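Local coordinates for protein methyltransferase WBDD (Escherichia coli, PDB 4AZS) that acts as a bifunctional kinase and methyltransferase, regulating the chain length of the O9a O antigen, at residues A[82-85]-A[86-89]; A[160-163]-A[164-168]. All blocks are in the same frame, centred on the assembly; numbering follows the deposited sequence.

Interaction 1 (A[82-85]-A[86-89]); sequences LSLA and SKGA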
ATOM      1  N   LEU A  82      -8.561 -38.711 -34.966  1.00 27.09           N
ATOM      2  CA  LEU A  82      -9.178 -39.370 -36.141  1.00 27.31           C
ATOM      3  C   LEU A  82      -8.180 -40.114 -37.016  1.00 28.02           C
ATOM      4  O   LEU A  82      -8.471 -41.228 -37.493  1.00 29.03           O
ATOM      5  CB  LEU A  82      -9.973 -38.373 -36.980  1.00 28.02           C
ATOM      6  CG  LEU A  82     -11.116 -37.715 -36.174  1.00 29.75           C
ATOM      7  CD1 LEU A  82     -11.657 -36.449 -36.834  1.00 29.28           C
ATOM      8  CD2 LEU A  82     -12.237 -38.713 -35.934  1.00 31.60           C
ATOM      9  N   SER A  83      -6.996 -39.536 -37.203  1.00 28.39           N
ATOM     10  CA  SER A  83      -5.980 -40.157 -38.044  1.00 28.68           C
ATOM     11  C   SER A  83      -5.500 -41.458 -37.406  1.00 30.22           C
ATOM     12  O   SER A  83      -5.254 -42.441 -38.119  1.00 32.39           O
ATOM     13  CB  SER A  83      -4.791 -39.230 -38.292  1.00 30.16           C
ATOM     14  OG  SER A  83      -5.120 -38.123 -39.097  1.00 30.59           O
ATOM     15  N   LEU A  84      -5.383 -41.508 -36.079  1.00 27.80           N
ATOM     16  CA  LEU A  84      -5.024 -42.786 -35.435  1.00 27.06           C
ATOM     17  C   LEU A  84      -6.187 -43.773 -35.344  1.00 27.22           C
ATOM     18  O   LEU A  84      -5.990 -44.991 -35.458  1.00 28.17           O
ATOM     19  CB  LEU A  84      -4.430 -42.554 -34.051  1.00 26.45           C
ATOM     20  CG  LEU A  84      -3.152 -41.735 -34.014  1.00 25.66           C
ATOM     21  CD1 LEU A  84      -2.766 -41.495 -32.558  1.00 26.63           C
ATOM     22  CD2 LEU A  84      -2.016 -42.427 -34.734  1.00 26.20           C
ATOM     23  N   ALA A  85      -7.402 -43.279 -35.174  1.00 27.44           N
ATOM     24  CA  ALA A  85      -8.560 -44.176 -35.184  1.00 29.04           C
ATOM     25  C   ALA A  85      -8.698 -44.810 -36.544  1.00 31.38           C
ATOM     26  O   ALA A  85      -9.158 -45.916 -36.653  1.00 30.87           O
ATOM     27  CB  ALA A  85      -9.845 -43.450 -34.824  1.00 28.13           C
ATOM     28  N   SER A  86      -8.289 -44.085 -37.570  1.00 31.56           N
ATOM     29  CA  SER A  86      -8.306 -44.622 -38.909  1.00 33.91           C
ATOM     30  C   SER A  86      -7.435 -45.880 -39.070  1.00 35.16           C
ATOM     31  O   SER A  86      -7.731 -46.753 -39.881  1.00 34.77           O
ATOM     32  CB  SER A  86      -7.779 -43.572 -39.880  1.00 33.06           C
ATOM     33  OG  SER A  86      -8.148 -43.966 -41.126  1.00 41.91           O
ATOM     34  N   LYS A  87      -6.326 -45.921 -38.350  1.00 35.53           N
ATOM     35  CA  LYS A  87      -5.406 -47.066 -38.335  1.00 35.65           C
ATOM     36  C   LYS A  87      -5.778 -48.127 -37.303  1.00 34.21           C
ATOM     37  O   LYS A  87      -4.960 -48.997 -37.017  1.00 34.01           O
ATOM     38  CB  LYS A  87      -3.989 -46.567 -38.001  1.00 35.27           C
ATOM     39  CG  LYS A  87      -3.409 -45.658 -39.056  1.00 36.87           C
ATOM     40  CD  LYS A  87      -2.270 -44.819 -38.479  1.00 39.36           C
ATOM     41  CE  LYS A  87      -1.306 -45.622 -37.611  1.00 38.99           C
ATOM     42  NZ  LYS A  87      -0.532 -46.624 -38.436  1.00 40.64           N
ATOM     43  N   GLY A  88      -6.963 -48.021 -36.688  1.00 34.67           N
ATOM     44  CA  GLY A  88      -7.459 -49.058 -35.770  1.00 33.84           C
ATOM     45  C   GLY A  88      -7.325 -48.748 -34.285  1.00 33.85           C
ATOM     46  O   GLY A  88      -7.683 -49.566 -33.433  1.00 33.18           O
ATOM     47  N   ALA A  89      -6.834 -47.571 -33.948  1.00 31.36           N
ATOM     48  CA  ALA A  89      -6.714 -47.191 -32.551  1.00 31.91           C
ATOM     49  C   ALA A  89      -8.098 -46.920 -31.949  1.00 30.73           C
ATOM     50  O   ALA A  89      -9.012 -46.504 -32.646  1.00 27.66           O
ATOM     51  CB  ALA A  89      -5.837 -45.941 -32.415  1.00 32.15           C
TER
HETATM   52  O   HOH W   1     -10.759 -46.923 -34.668  1.00 30.24           O
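Leu84 and Ala89 meet at the point where helix 79-86 ends, and backbone hydrogen bonds do most of the work there. The carbonyl oxygen of Leu84 accepts the amide of Ala89 (N to O 3.1 Å) and takes a further, weak bond from Lys87 N. The amide of Gly88 turns back to Ala85, its N 3.0 Å from Ala85 O and standing well above that carbonyl's plane. Just before these, Ser86 N still bonds to Leu82 O in the ordinary helical way. The wider Ala89-Leu84 bond encloses the Gly88-Ala85 bond, which makes this a Schellman motif with Gly88 as the C' residue: its positive phi of 102° reverses the chain, so that it leaves the helix for strand 90-95 of the methyltransferase sheet. A water bridges the turn, donating to Ala85 O and to Ala89 O, and the same two residues are joined by a C-H···O contact from Ala85 CA to Ala89 O at 3.5 Å.

Apolar contact accompanies this cap. The methyl of Ala89 lies 4.0 Å from Leu84 CB, the hydrophobic pair that commonly goes with a Schellman turn, and both side chains rest on Val70 of strand 69-73.

Charge enters through Lys87. Its chain bends at chi3 and chi4 and carries NZ to a salt bridge with Asp58 on helix 47-64.

Interaction 2 (A[160-163]-A[164-168]); sequences LSRL and ADVTQ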
ATOM      1  N   LEU A 160       2.393 -34.217 -15.633  1.00 26.52           N
ATOM      2  CA  LEU A 160       3.129 -35.004 -16.653  1.00 26.68           C
ATOM      3  C   LEU A 160       3.699 -36.295 -16.061  1.00 26.74           C
ATOM      4  O   LEU A 160       3.706 -37.328 -16.714  1.00 24.60           O
ATOM      5  CB  LEU A 160       4.228 -34.167 -17.328  1.00 27.19           C
ATOM      6  CG  LEU A 160       3.708 -33.037 -18.215  1.00 28.91           C
ATOM      7  CD1 LEU A 160       4.854 -32.213 -18.742  1.00 28.90           C
ATOM      8  CD2 LEU A 160       2.869 -33.576 -19.363  1.00 30.51           C
ATOM      9  N   SER A 161       4.150 -36.247 -14.820  1.00 26.95           N
ATOM     10  CA  SER A 161       4.535 -37.473 -14.130  1.00 27.76           C
ATOM     11  C   SER A 161       3.376 -38.443 -14.020  1.00 26.51           C
ATOM     12  O   SER A 161       3.563 -39.621 -14.223  1.00 24.77           O
ATOM     13  CB  SER A 161       4.986 -37.200 -12.700  1.00 29.65           C
ATOM     14  OG  SER A 161       6.237 -36.502 -12.746  1.00 36.16           O
ATOM     15  N   ARG A 162       2.191 -37.956 -13.641  1.00 26.97           N
ATOM     16  CA  ARG A 162       1.059 -38.848 -13.505  1.00 26.40           C
ATOM     17  C   ARG A 162       0.698 -39.388 -14.875  1.00 26.80           C
ATOM     18  O   ARG A 162       0.463 -40.573 -15.039  1.00 26.85           O
ATOM     19  CB  ARG A 162      -0.139 -38.220 -12.771  1.00 28.38           C
ATOM     20  CG  ARG A 162      -1.314 -39.203 -12.647  1.00 29.67           C
ATOM     21  CD  ARG A 162      -2.252 -38.947 -11.462  1.00 32.23           C
ATOM     22  NE  ARG A 162      -2.721 -40.235 -10.938  1.00 32.16           N
ATOM     23  CZ  ARG A 162      -3.787 -40.901 -11.408  1.00 34.31           C
ATOM     24  NH1 ARG A 162      -4.591 -40.393 -12.336  1.00 33.87           N
ATOM     25  NH2 ARG A 162      -4.068 -42.088 -10.934  1.00 35.61           N
ATOM     26  N   LEU A 163       0.708 -38.537 -15.896  1.00 25.45           N
ATOM     27  CA  LEU A 163       0.416 -39.033 -17.241  1.00 25.17           C
ATOM     28  C   LEU A 163       1.328 -40.179 -17.678  1.00 25.67           C
ATOM     29  O   LEU A 163       0.864 -41.170 -18.251  1.00 25.87           O
ATOM     30  CB  LEU A 163       0.503 -37.892 -18.248  1.00 25.13           C
ATOM     31  CG  LEU A 163      -0.047 -38.104 -19.661  1.00 24.79           C
ATOM     32  CD1 LEU A 163      -1.513 -38.501 -19.618  1.00 24.41           C
ATOM     33  CD2 LEU A 163       0.133 -36.811 -20.432  1.00 24.44           C
ATOM     34  N   ALA A 164       2.630 -40.015 -17.452  1.00 26.13           N
ATOM     35  CA  ALA A 164       3.580 -41.063 -17.691  1.00 26.39           C
ATOM     36  C   ALA A 164       3.361 -42.293 -16.804  1.00 28.10           C
ATOM     37  O   ALA A 164       3.448 -43.427 -17.275  1.00 30.18           O
ATOM     38  CB  ALA A 164       4.958 -40.513 -17.518  1.00 26.77           C
ATOM     39  N   ASP A 165       3.013 -42.071 -15.547  1.00 27.45           N
ATOM     40  CA  ASP A 165       2.742 -43.170 -14.589  1.00 29.64           C
ATOM     41  C   ASP A 165       1.619 -44.068 -15.077  1.00 29.98           C
ATOM     42  O   ASP A 165       1.713 -45.261 -14.891  1.00 27.37           O
ATOM     43  CB  ASP A 165       2.353 -42.633 -13.209  1.00 30.83           C
ATOM     44  CG  ASP A 165       3.553 -42.081 -12.422  1.00 33.76           C
ATOM     45  OD1 ASP A 165       4.697 -42.546 -12.663  1.00 32.13           O
ATOM     46  OD2 ASP A 165       3.326 -41.209 -11.541  1.00 32.36           O
ATOM     47  N   VAL A 166       0.596 -43.489 -15.723  1.00 28.26           N
ATOM     48  CA  VAL A 166      -0.606 -44.234 -16.068  1.00 28.28           C
ATOM     49  C   VAL A 166      -0.647 -44.748 -17.491  1.00 28.01           C
ATOM     50  O   VAL A 166      -1.584 -45.454 -17.861  1.00 28.05           O
ATOM     51  CB  VAL A 166      -1.905 -43.442 -15.792  1.00 28.62           C
ATOM     52  CG1 VAL A 166      -1.990 -43.137 -14.317  1.00 29.53           C
ATOM     53  CG2 VAL A 166      -2.026 -42.182 -16.667  1.00 28.15           C
ATOM     54  N   THR A 167       0.351 -44.402 -18.295  1.00 26.29           N
ATOM     55  CA  THR A 167       0.384 -44.866 -19.675  1.00 25.38           C
ATOM     56  C   THR A 167       1.637 -45.655 -19.944  1.00 26.62           C
ATOM     57  O   THR A 167       2.483 -45.753 -19.101  1.00 27.38           O
ATOM     58  CB  THR A 167       0.376 -43.661 -20.626  1.00 26.12           C
ATOM     59  OG1 THR A 167       1.531 -42.853 -20.365  1.00 30.18           O
ATOM     60  CG2 THR A 167      -0.905 -42.822 -20.434  1.00 25.77           C
ATOM     61  N   GLN A 168       1.792 -46.197 -21.144  1.00 28.53           N
ATOM     62  CA  GLN A 168       3.046 -46.818 -21.529  1.00 27.70           C
ATOM     63  C   GLN A 168       4.002 -45.827 -22.199  1.00 27.66           C
ATOM     64  O   GLN A 168       5.232 -46.020 -22.172  1.00 26.67           O
ATOM     65  CB  GLN A 168       2.760 -47.980 -22.457  1.00 31.05           C
ATOM     66  CG  GLN A 168       2.111 -49.146 -21.748  1.00 35.09           C
ATOM     67  CD  GLN A 168       3.047 -49.768 -20.730  1.00 36.32           C
ATOM     68  OE1 GLN A 168       4.142 -50.130 -21.028  1.00 42.36           O
ATOM     69  NE2 GLN A 168       2.627 -49.808 -19.520  1.00 42.73           N
TER
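Arg162 and Val166, one helical turn apart, cross obliquely at the end of helix 153-166. The methyl CG1 of Val166 sits over the centre of one face of the guanidinium, 4.0 Å above its plane, and is 4.1 Å from Arg162 CZ. With CG anti to the backbone N (chi1 -180°) and a bend at chi3, the arginine chain brings its flat end round above the valine. Bonds from NH1 to the carbonyl oxygens of Ile127 and Leu130 help to hold that plane in place, while NE forms a salt bridge with Asp165 OD2 of the second subunit.

Asp165 folds back on Ser161. Its OD2 lies 3.1 Å from Ser161 O, but both are acceptors and are not bonded to each other; that carbonyl instead takes Asp165 N at 2.8 Å, just as Leu160 O takes Ala164 N. The carboxylate finds its partners elsewhere, OD1 in Asn223 and OD2 in Arg162 of the second subunit. Within one chain, Arg162 NE and Asp165 OD2 are 6.2 Å apart.

Thr167 points back toward the preceding turn. A chi1 of 60° places OG1 between the backbone N and the carbonyl carbon, from where the hydroxyl donates to Leu163 O at 2.8 Å, the donor tilted 26° from the carbonyl plane. Val166 N adds a weak bond to that carbonyl, as well as its stronger one to Arg162 O (3.0 Å).

The face carrying Arg162 and Asp165 thus meets the second subunit, where each pairs with its counterpart's opposite charge, while Leu163 and Thr167 pack the helix end on Ala138 of strand 137-141. From there the chain enters the parallel strand 169-173, a helix-to-strand connection of the Rossmann-like methyltransferase fold.

How the interactions relate
Both contacts show how a helix of the methyltransferase domain finishes before the chain enters a strand of the same mixed sheet, 90-95 after interaction 1 and 169-173 after interaction 2. They do not touch: their centres are 22 Å apart and their nearest atoms about 12 Å. Interaction 1 ends its helix with backbone amides and a glycine, and its exposed residues, Ser86 to Gly88, lie at the turn itself. Interaction 2 is more deeply buried and adds a side-chain bond to the ordinary helical ones, with a threonine hydroxyl donating to a last-turn carbonyl. Their charges also differ in reach: Lys87 pairs within its own chain, whereas Arg162 and Asp165 bridge to a second subunit.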